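PDB 3DFI: pseudoaglycone deacetylase Dbv21 from Actinoplanes teichomyceticus, which probably deacetylates the A40926 pseudoaglycone in glycopeptide antibiotic biosynthesis, as a zinc-binding hydrolase of the PIG-L family. Local coordinates for residues V24-A29 with S209-E214; Q30-G35 with R216-Q221; A188-D193 with F241-E246; E246-A251 with G256-T261. All coordinates share one frame; numbering follows the deposited sequence.

Contact 1: V24-A29 with S209-E214; sequences VGASLA and SFVDEE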
# COMPACT_ATOMS: atom_id res chain seq x y z
N VAL A 24 4.69 3.81 -2.17
CA VAL A 24 4.91 5.20 -1.70
C VAL A 24 6.03 5.35 -0.62
O VAL A 24 6.19 6.41 -0.01
CB VAL A 24 3.55 5.90 -1.31
CG1 VAL A 24 2.79 5.10 -0.30
CG2 VAL A 24 3.76 7.31 -0.82
N GLY A 25 6.82 4.29 -0.44
CA GLY A 25 7.81 4.25 0.63
C GLY A 25 8.78 5.42 0.64
O GLY A 25 9.07 5.96 1.70
N ALA A 26 9.30 5.80 -0.53
CA ALA A 26 10.21 6.96 -0.60
C ALA A 26 9.52 8.32 -0.27
O ALA A 26 10.10 9.16 0.40
CB ALA A 26 10.91 7.01 -1.97
N SER A 27 8.30 8.51 -0.73
CA SER A 27 7.53 9.74 -0.40
C SER A 27 7.20 9.77 1.09
O SER A 27 7.21 10.82 1.72
CB SER A 27 6.23 9.81 -1.19
OG SER A 27 6.47 9.92 -2.58
N LEU A 28 6.95 8.60 1.67
CA LEU A 28 6.70 8.51 3.10
C LEU A 28 7.95 8.86 3.89
O LEU A 28 7.89 9.66 4.84
CB LEU A 28 6.16 7.13 3.50
CG LEU A 28 4.78 6.74 2.94
CD1 LEU A 28 4.37 5.34 3.45
CD2 LEU A 28 3.72 7.74 3.28
N ALA A 29 9.08 8.25 3.50
CA ALA A 29 10.39 8.54 4.07
C ALA A 29 10.71 10.03 3.95
O ALA A 29 11.22 10.64 4.90
CB ALA A 29 11.45 7.74 3.37
N SER A 209 5.95 12.71 -7.41
CA SER A 209 6.55 13.16 -6.16
C SER A 209 8.03 12.78 -6.16
O SER A 209 8.39 11.59 -6.11
CB SER A 209 5.76 12.62 -4.95
OG SER A 209 6.61 12.17 -3.89
N PHE A 210 8.88 13.79 -6.26
CA PHE A 210 10.32 13.61 -6.28
C PHE A 210 10.88 13.55 -4.88
O PHE A 210 10.39 14.24 -3.97
CB PHE A 210 10.98 14.75 -7.06
CG PHE A 210 10.74 14.67 -8.53
CD1 PHE A 210 9.68 15.35 -9.11
CD2 PHE A 210 11.58 13.91 -9.34
CE1 PHE A 210 9.45 15.27 -10.49
CE2 PHE A 210 11.36 13.82 -10.71
CZ PHE A 210 10.29 14.51 -11.28
N VAL A 211 11.90 12.71 -4.71
CA VAL A 211 12.53 12.50 -3.41
C VAL A 211 14.06 12.62 -3.55
O VAL A 211 14.59 12.53 -4.66
CB VAL A 211 12.13 11.13 -2.76
CG1 VAL A 211 10.60 10.96 -2.68
CG2 VAL A 211 12.78 9.95 -3.49
N ASP A 212 14.74 12.83 -2.43
CA ASP A 212 16.20 12.92 -2.45
C ASP A 212 16.82 11.51 -2.35
O ASP A 212 16.10 10.52 -2.17
CB ASP A 212 16.70 13.88 -1.35
CG ASP A 212 16.42 13.40 0.07
OD1 ASP A 212 16.54 14.22 1.00
OD2 ASP A 212 16.08 12.22 0.30
N GLU A 213 18.14 11.41 -2.47
CA GLU A 213 18.76 10.08 -2.50
C GLU A 213 18.57 9.27 -1.23
O GLU A 213 18.42 8.05 -1.29
CB GLU A 213 20.22 10.09 -2.97
CG GLU A 213 21.01 11.35 -2.69
CD GLU A 213 22.11 11.58 -3.70
OE1 GLU A 213 22.23 12.72 -4.22
OE2 GLU A 213 22.86 10.62 -4.00
N GLU A 214 18.53 9.91 -0.07
CA GLU A 214 18.36 9.16 1.16
C GLU A 214 16.95 8.57 1.30
O GLU A 214 16.80 7.46 1.83
CB GLU A 214 18.79 9.96 2.40
CG GLU A 214 17.66 10.45 3.30
CD GLU A 214 18.06 10.52 4.77
OE1 GLU A 214 18.27 11.64 5.29
OE2 GLU A 214 18.18 9.45 5.40
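Ala26 and Ser27 sit on helix 19-33 of a Rossmann-like alpha/beta domain and face Ser209 and Val211, where edge strand 201-210 of the mixed sheet gives way to the turn before helix 213-223. The backbones come nearest at Ser27 and Val211, whose CA atoms are 6.5 Å apart. The polar half of the contact is a hydroxyl pair, in which Ser209 OG donates to Ser27 OG over a short 2.6 Å. Ser27 OG lies anti to its own carbonyl carbon (chi1 -65°), which sets it beside the backbone N, where Ser209 OG reaches it. Ser209 has OG well away from any staggered position (chi1 138°), a setting that the hydrogen bond probably compensates. Ser27 OG also bonds Glu259 OE1, so the hydroxyls form a short relay ending on a carboxylate of the neighbouring strand. The other oxygen, Glu259 OE2, takes the N-H of Ala26; the helix is kinked here, and the N atoms of Ala26 and Ser27 have no bond to the preceding turn. The apolar half belongs to Val211, whose two methyls divide the work: CG2 meets the methyl of Ala26, 3.8 Å from CB, while CG1 rests on the backbone. Val211 is itself tied to Tyr257 by backbone hydrogen bonding, and Asp212 next to it N-caps helix 213-223 through OD2 to Ala215 N. Val211 CG1 ends 3.6 Å from Ala26 O and 3.9 Å from Ser27 N.

Contact 2: Q30-G35 with R216-Q221; sequences QAEQDG and RTRKFQ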
# COMPACT_ATOMS: atom_id res chain seq x y z
N GLN A 30 10.45 10.60 2.77
CA GLN A 30 10.71 12.03 2.52
C GLN A 30 9.81 12.92 3.38
O GLN A 30 10.24 14.00 3.82
CB GLN A 30 10.51 12.39 1.05
CG GLN A 30 10.89 13.84 0.70
CD GLN A 30 12.39 14.07 0.73
OE1 GLN A 30 12.89 14.88 1.52
NE2 GLN A 30 13.11 13.35 -0.11
N ALA A 31 8.57 12.49 3.59
CA ALA A 31 7.66 13.25 4.46
C ALA A 31 8.19 13.28 5.89
O ALA A 31 8.19 14.32 6.52
CB ALA A 31 6.24 12.68 4.43
N GLU A 32 8.69 12.14 6.36
CA GLU A 32 9.27 12.05 7.70
C GLU A 32 10.57 12.87 7.84
O GLU A 32 10.77 13.57 8.84
CB GLU A 32 9.47 10.58 8.11
CG GLU A 32 9.79 10.38 9.59
CD GLU A 32 11.29 10.19 9.86
OE1 GLU A 32 11.63 9.74 10.98
OE2 GLU A 32 12.12 10.47 8.97
N GLN A 33 11.42 12.79 6.82
CA GLN A 33 12.65 13.60 6.76
C GLN A 33 12.33 15.09 6.75
O GLN A 33 13.10 15.89 7.28
CB GLN A 33 13.48 13.26 5.52
CG GLN A 33 14.14 11.89 5.53
CD GLN A 33 14.47 11.39 4.13
OE1 GLN A 33 14.69 12.17 3.20
NE2 GLN A 33 14.50 10.07 3.98
N ASP A 34 11.19 15.45 6.16
CA ASP A 34 10.74 16.85 6.07
C ASP A 34 10.05 17.34 7.35
O ASP A 34 9.71 18.51 7.45
CB ASP A 34 9.81 17.07 4.85
CG ASP A 34 10.55 17.03 3.51
OD1 ASP A 34 11.79 17.17 3.49
OD2 ASP A 34 9.89 16.85 2.47
N GLY A 35 9.82 16.43 8.29
CA GLY A 35 9.27 16.78 9.60
C GLY A 35 7.82 16.40 9.82
O GLY A 35 7.22 16.74 10.86
N ARG A 216 15.09 7.48 -1.18
CA ARG A 216 15.10 6.30 -2.05
C ARG A 216 15.88 5.15 -1.42
O ARG A 216 15.45 3.99 -1.47
CB ARG A 216 15.68 6.66 -3.43
CG ARG A 216 16.02 5.48 -4.33
CD ARG A 216 17.08 5.90 -5.33
NE ARG A 216 17.76 4.79 -6.01
CZ ARG A 216 18.63 3.95 -5.46
NH1 ARG A 216 19.19 3.00 -6.21
NH2 ARG A 216 18.95 4.01 -4.16
N THR A 217 17.03 5.47 -0.83
CA THR A 217 17.84 4.49 -0.09
C THR A 217 17.03 3.89 1.06
O THR A 217 17.00 2.66 1.24
CB THR A 217 19.20 5.12 0.35
OG1 THR A 217 20.00 5.37 -0.81
CG2 THR A 217 19.99 4.21 1.28
N ARG A 218 16.33 4.74 1.81
CA ARG A 218 15.49 4.24 2.90
C ARG A 218 14.33 3.37 2.41
O ARG A 218 14.00 2.37 3.05
CB ARG A 218 14.98 5.38 3.77
CG ARG A 218 16.09 6.05 4.58
CD ARG A 218 15.53 7.28 5.27
NE ARG A 218 14.80 6.89 6.48
CZ ARG A 218 13.92 7.64 7.11
NH1 ARG A 218 13.35 7.17 8.20
NH2 ARG A 218 13.60 8.84 6.66
N LYS A 219 13.71 3.74 1.28
CA LYS A 219 12.66 2.90 0.68
C LYS A 219 13.19 1.47 0.37
O LYS A 219 12.55 0.48 0.75
CB LYS A 219 12.13 3.53 -0.60
CG LYS A 219 11.05 2.70 -1.29
CD LYS A 219 10.68 3.21 -2.69
CE LYS A 219 9.53 2.38 -3.25
NZ LYS A 219 8.79 3.01 -4.39
N PHE A 220 14.31 1.38 -0.34
CA PHE A 220 14.82 0.11 -0.83
C PHE A 220 15.24 -0.78 0.35
O PHE A 220 14.98 -1.99 0.36
CB PHE A 220 15.97 0.32 -1.84
CG PHE A 220 15.52 0.77 -3.24
CD1 PHE A 220 16.43 0.74 -4.30
CD2 PHE A 220 14.24 1.21 -3.49
CE1 PHE A 220 16.05 1.15 -5.59
CE2 PHE A 220 13.84 1.64 -4.78
CZ PHE A 220 14.74 1.60 -5.81
N GLN A 221 15.82 -0.17 1.37
CA GLN A 221 16.20 -0.89 2.59
C GLN A 221 14.98 -1.42 3.33
O GLN A 221 14.97 -2.57 3.76
CB GLN A 221 17.09 -0.00 3.48
CG GLN A 221 17.72 -0.74 4.66
CD GLN A 221 18.78 -1.76 4.26
OE1 GLN A 221 19.56 -1.55 3.32
NE2 GLN A 221 18.83 -2.88 4.99
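Glu32 and Arg218 make the charged part of this surface contact between helices 19-33 and 213-223. Arg218 NH2 donates to Glu32 OE2 at 3.2 Å, a salt bridge with an N-H...O angle of 154°. The side chains cross at about a right angle, and the donor stands 45° out of the carboxylate plane, so the two charged groups meet through a single N-H rather than as a flat two-pronged pair. The other terminal nitrogen, NH1, bonds the backbone O of Gln85 on helix 71-86. Arg218, from helix 213-223, thus links helices 19-33 and 71-86, and the two bonds limit the turning of the guanidinium.

Packing contacts come from Gln33. Its extended side chain runs past that of Arg218 in the opposite sense, with Gln33 CG 3.3 Å from NH2 of Arg218 and its amide at the guanidinium edge, the planes 33° apart. Arg218 reaches both residues because its chain bends at chi3.

Backbone bonds finish the helix just beyond. Asp34 N makes the last regular helical bond, to Gln30 O at 2.9 Å. Gly35 N then bonds Glu32 O at 3.1 Å, and with positive phi at Gly35 this marks the Schellman motif typical of a helix C terminus.

Contact 3: A188-D193 with F241-E246; sequences AAYSQD and FAKLDE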
# COMPACT_ATOMS: atom_id res chain seq x y z
N ALA A 188 2.67 -1.75 -11.68
CA ALA A 188 2.65 -0.73 -12.75
C ALA A 188 3.90 -0.74 -13.62
O ALA A 188 3.86 -0.27 -14.75
CB ALA A 188 2.43 0.65 -12.18
N ALA A 189 5.01 -1.28 -13.12
CA ALA A 189 6.22 -1.39 -13.97
C ALA A 189 6.08 -2.43 -15.07
O ALA A 189 6.85 -2.42 -16.02
CB ALA A 189 7.48 -1.65 -13.13
N TYR A 190 5.09 -3.31 -14.94
CA TYR A 190 4.90 -4.39 -15.91
C TYR A 190 3.74 -4.14 -16.86
O TYR A 190 3.84 -4.44 -18.05
CB TYR A 190 4.74 -5.75 -15.20
CG TYR A 190 5.96 -6.18 -14.41
CD1 TYR A 190 7.04 -6.84 -15.04
CD2 TYR A 190 6.04 -5.94 -13.05
CE1 TYR A 190 8.18 -7.25 -14.31
CE2 TYR A 190 7.17 -6.33 -12.30
CZ TYR A 190 8.23 -6.98 -12.94
OH TYR A 190 9.33 -7.36 -12.18
N SER A 191 2.64 -3.57 -16.35
CA SER A 191 1.37 -3.57 -17.08
C SER A 191 0.38 -2.51 -16.65
O SER A 191 0.47 -1.97 -15.53
CB SER A 191 0.71 -4.95 -16.96
OG SER A 191 1.50 -5.96 -17.60
N GLN A 192 -0.57 -2.24 -17.55
CA GLN A 192 -1.78 -1.40 -17.34
C GLN A 192 -1.59 0.12 -17.13
O GLN A 192 -0.85 0.77 -17.90
CB GLN A 192 -2.73 -1.99 -16.27
CG GLN A 192 -4.19 -1.56 -16.45
CD GLN A 192 -5.14 -2.28 -15.51
OE1 GLN A 192 -5.16 -2.04 -14.29
NE2 GLN A 192 -5.95 -3.18 -16.09
N ASP A 193 -2.30 0.65 -16.12
CA ASP A 193 -2.52 2.09 -15.88
C ASP A 193 -4.00 2.37 -15.59
O ASP A 193 -4.35 2.99 -14.55
CB ASP A 193 -2.05 2.96 -17.08
N PHE A 241 14.63 -4.08 -7.71
CA PHE A 241 15.19 -2.74 -7.44
C PHE A 241 15.59 -2.00 -8.71
O PHE A 241 15.28 -0.82 -8.85
CB PHE A 241 16.36 -2.82 -6.45
CG PHE A 241 15.97 -3.33 -5.09
CD1 PHE A 241 16.48 -4.53 -4.61
CD2 PHE A 241 15.08 -2.63 -4.29
CE1 PHE A 241 16.11 -5.02 -3.35
CE2 PHE A 241 14.71 -3.10 -3.03
CZ PHE A 241 15.22 -4.30 -2.57
N ALA A 242 16.29 -2.69 -9.61
CA ALA A 242 16.57 -2.17 -10.95
C ALA A 242 15.26 -1.77 -11.69
O ALA A 242 15.14 -0.65 -12.22
CB ALA A 242 17.37 -3.18 -11.76
N LYS A 243 14.27 -2.67 -11.69
CA LYS A 243 13.00 -2.44 -12.35
C LYS A 243 12.33 -1.16 -11.81
O LYS A 243 11.82 -0.33 -12.59
CB LYS A 243 12.10 -3.66 -12.16
CG LYS A 243 10.80 -3.67 -12.97
CD LYS A 243 11.05 -4.08 -14.44
CE LYS A 243 9.76 -4.00 -15.27
NZ LYS A 243 9.98 -4.06 -16.75
N LEU A 244 12.35 -1.00 -10.49
CA LEU A 244 11.78 0.18 -9.85
C LEU A 244 12.52 1.47 -10.21
O LEU A 244 11.89 2.50 -10.40
CB LEU A 244 11.72 0.02 -8.32
CG LEU A 244 10.74 -1.02 -7.73
CD1 LEU A 244 10.68 -0.89 -6.19
CD2 LEU A 244 9.33 -0.94 -8.31
N ASP A 245 13.86 1.41 -10.27
CA ASP A 245 14.69 2.54 -10.69
C ASP A 245 14.44 2.93 -12.13
O ASP A 245 14.42 4.12 -12.47
CB ASP A 245 16.18 2.19 -10.55
CG ASP A 245 16.72 2.49 -9.17
OD1 ASP A 245 16.09 3.29 -8.43
OD2 ASP A 245 17.78 1.93 -8.82
N GLU A 246 14.29 1.91 -12.97
CA GLU A 246 14.00 2.09 -14.40
C GLU A 246 12.61 2.69 -14.59
O GLU A 246 12.45 3.60 -15.40
CB GLU A 246 14.10 0.76 -15.13
CG GLU A 246 13.56 0.79 -16.56
CD GLU A 246 13.54 -0.59 -17.21
OE1 GLU A 246 13.17 -1.58 -16.53
OE2 GLU A 246 13.89 -0.68 -18.40
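Lys243 CE lies over one face of the Tyr190 ring, 4.0 Å from the centroid and 23° off the ring normal, a CH-pi contact displaced toward the CE1 rim, where CE stands 3.7 Å from Tyr190 CE1. The same lysine packs on Ala189: CG and CE lie on one side of the zigzag and both approach the Ala189 methyl, with CG 3.9 Å from CB. The end of the chain therefore sits in the corner formed by the Tyr190 ring and Ala189, and it passes close to the carbonyl, CE 3.4 Å and NZ 3.6 Å from Ala189 O. A bend at chi2 (79°), with the chain extended beyond it, carries CE from the helix surface across to the ring. Tyr190 in turn has CG anti to its carbonyl carbon, which brings the phenol back over the lysine until its OH is 4.0 Å from Lys243 CG.

Further out, the platform under Lys243 is helix 240-251, held against helix 213-223 by the salt bridge of Asp245 with Arg216, by the meeting rings of Phe241 and Phe220, and by Leu244 on Met223. Ala189 and Tyr190 belong to the short, weakly bonded helix 187-190. The side chain of Tyr190 is about 12 Å from that of Asp19, a zinc ligand, so the contact is near the metal site without joining it.

A methylene next to an ammonium group carries some of its positive charge, so Lys243 CE is probably drawn to both the pi cloud of Tyr190 and the carbonyl oxygen of Ala189, while much of the lysine chain serves as apolar surface.

Contact 4: E246-A251 with G256-T261; sequences EHARNA and GYNETT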
# COMPACT_ATOMS: atom_id res chain seq x y z
N GLU A 246 14.29 1.91 -12.97
CA GLU A 246 14.00 2.09 -14.40
C GLU A 246 12.61 2.69 -14.59
O GLU A 246 12.45 3.60 -15.40
CB GLU A 246 14.10 0.76 -15.13
CG GLU A 246 13.56 0.79 -16.56
CD GLU A 246 13.54 -0.59 -17.21
OE1 GLU A 246 13.17 -1.58 -16.53
OE2 GLU A 246 13.89 -0.68 -18.40
N HIS A 247 11.62 2.16 -13.86
CA HIS A 247 10.25 2.69 -13.91
C HIS A 247 10.22 4.19 -13.60
O HIS A 247 9.69 4.97 -14.46
CB HIS A 247 9.31 1.93 -12.95
CG HIS A 247 7.89 2.43 -12.99
ND1 HIS A 247 7.04 2.20 -14.06
CD2 HIS A 247 7.17 3.16 -12.10
CE1 HIS A 247 5.88 2.77 -13.84
NE2 HIS A 247 5.92 3.35 -12.65
N ALA A 248 10.81 4.56 -12.37
CA ALA A 248 10.94 5.96 -11.94
C ALA A 248 11.64 6.79 -13.01
O ALA A 248 11.20 7.91 -13.34
CB ALA A 248 11.73 6.02 -10.65
N ARG A 249 12.72 6.23 -13.56
CA ARG A 249 13.51 6.87 -14.60
C ARG A 249 12.67 7.17 -15.86
O ARG A 249 12.77 8.28 -16.40
CB ARG A 249 14.72 5.99 -14.95
CG ARG A 249 15.66 6.51 -16.04
CD ARG A 249 15.25 5.97 -17.43
NE ARG A 249 16.43 5.63 -18.23
CZ ARG A 249 16.99 6.43 -19.16
NH1 ARG A 249 16.40 7.62 -19.41
NH2 ARG A 249 18.07 6.02 -19.82
N ASN A 250 11.87 6.17 -16.32
CA ASN A 250 11.01 6.34 -17.50
C ASN A 250 10.09 7.55 -17.36
O ASN A 250 9.86 8.25 -18.34
CB ASN A 250 10.16 5.09 -17.77
CG ASN A 250 10.97 3.90 -18.32
OD1 ASN A 250 12.09 4.04 -18.85
ND2 ASN A 250 10.37 2.71 -18.20
N ALA A 251 9.58 7.78 -16.14
CA ALA A 251 8.62 8.86 -15.88
C ALA A 251 9.27 10.25 -15.82
O ALA A 251 8.60 11.25 -16.05
CB ALA A 251 7.85 8.59 -14.60
N GLY A 256 15.95 12.12 -10.97
CA GLY A 256 16.00 11.30 -9.76
C GLY A 256 14.73 10.53 -9.40
O GLY A 256 13.74 10.58 -10.13
N TYR A 257 14.78 9.81 -8.28
CA TYR A 257 13.70 8.91 -7.88
C TYR A 257 12.39 9.63 -7.57
O TYR A 257 12.36 10.73 -7.00
CB TYR A 257 14.10 7.99 -6.71
CG TYR A 257 13.16 6.81 -6.62
CD1 TYR A 257 13.22 5.79 -7.56
CD2 TYR A 257 12.18 6.74 -5.62
CE1 TYR A 257 12.35 4.73 -7.52
CE2 TYR A 257 11.29 5.67 -5.56
CZ TYR A 257 11.39 4.68 -6.52
OH TYR A 257 10.52 3.63 -6.51
N ASN A 258 11.31 8.97 -7.98
CA ASN A 258 9.97 9.51 -7.92
C ASN A 258 8.90 8.42 -7.94
O ASN A 258 9.13 7.28 -8.40
CB ASN A 258 9.76 10.52 -9.07
CG ASN A 258 9.90 9.90 -10.44
OD1 ASN A 258 10.99 9.91 -11.04
ND2 ASN A 258 8.83 9.32 -10.93
N GLU A 259 7.74 8.79 -7.43
CA GLU A 259 6.56 7.94 -7.33
C GLU A 259 5.33 8.77 -7.82
O GLU A 259 5.26 10.00 -7.62
CB GLU A 259 6.40 7.47 -5.88
CG GLU A 259 7.63 6.66 -5.34
CD GLU A 259 7.61 6.41 -3.83
OE1 GLU A 259 7.11 7.27 -3.06
OE2 GLU A 259 8.11 5.33 -3.41
N THR A 260 4.39 8.10 -8.48
CA THR A 260 3.22 8.75 -9.09
C THR A 260 1.97 8.58 -8.22
O THR A 260 1.68 7.48 -7.73
CB THR A 260 2.92 8.15 -10.47
OG1 THR A 260 4.06 8.31 -11.31
CG2 THR A 260 1.73 8.79 -11.14
N THR A 261 1.23 9.67 -8.06
CA THR A 261 -0.10 9.61 -7.43
C THR A 261 -1.06 10.46 -8.24
O THR A 261 -0.62 11.29 -9.03
CB THR A 261 -0.10 10.10 -5.97
OG1 THR A 261 0.19 11.51 -5.91
CG2 THR A 261 0.90 9.33 -5.10
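Ala248 CB presses obliquely on the Tyr257 ring along its CD1-CE1 side, 3.4 Å from CD1, a tight fit. On the CE2 side Glu259 OE2 lies at the ring edge, in its plane. Tyr257 leaves the backbone pointing away from helix 240-251, yet with CG beside the carbonyl carbon (chi1 -162°) the ring comes back to the Ala248 methyl. Its OH bonds Lys219 NZ, which also makes a salt bridge with Glu259 OE2, so the phenol is fixed at its far end as well.

The second flat group, the amide of Asn258, lies across the last turn of the helix with CG 3.7 Å from Ala248 O. Ala251 CB reaches the same amide.

This is a helix-to-strand connection: helix 240-251 runs into a short turn, and Gly256, at positive phi, leads into strand 258-266, which inserts antiparallel between strands 179-182 and 201-210 in a Rossmann-like sheet. The closest backbone approach is at Ala248 and Asn258, with CA atoms 5.5 Å apart. Strand 258-266 is bonded on both sides, Thr260 with Gln183 and Thr261 with Glu207 through their backbones. From the helix, His247 NE2 bonds Gln183 OE1 just past strand 179-182.

From the N terminus, helix 19-33 supplies the first segments of contacts 1 and 2, whose partners come some 180 residues later at the end of strand 201-210 and in helix 213-223. The two loops cross rather than nest, and Asp212 touches Gln30 and Gln33 where they adjoin. Contact 3 opens at helix 187-190 and closes about 48 residues on in helix 240-251, crossing both long loops. Contact 4 follows in series, shares Glu246 with contact 3 and spans a short turn. Lys219 with Glu259 and Arg216 with Asp245 join helix 213-223 to strand 258-266 and helix 240-251. Glu259 with Ser27 carries the tie to helix 19-33.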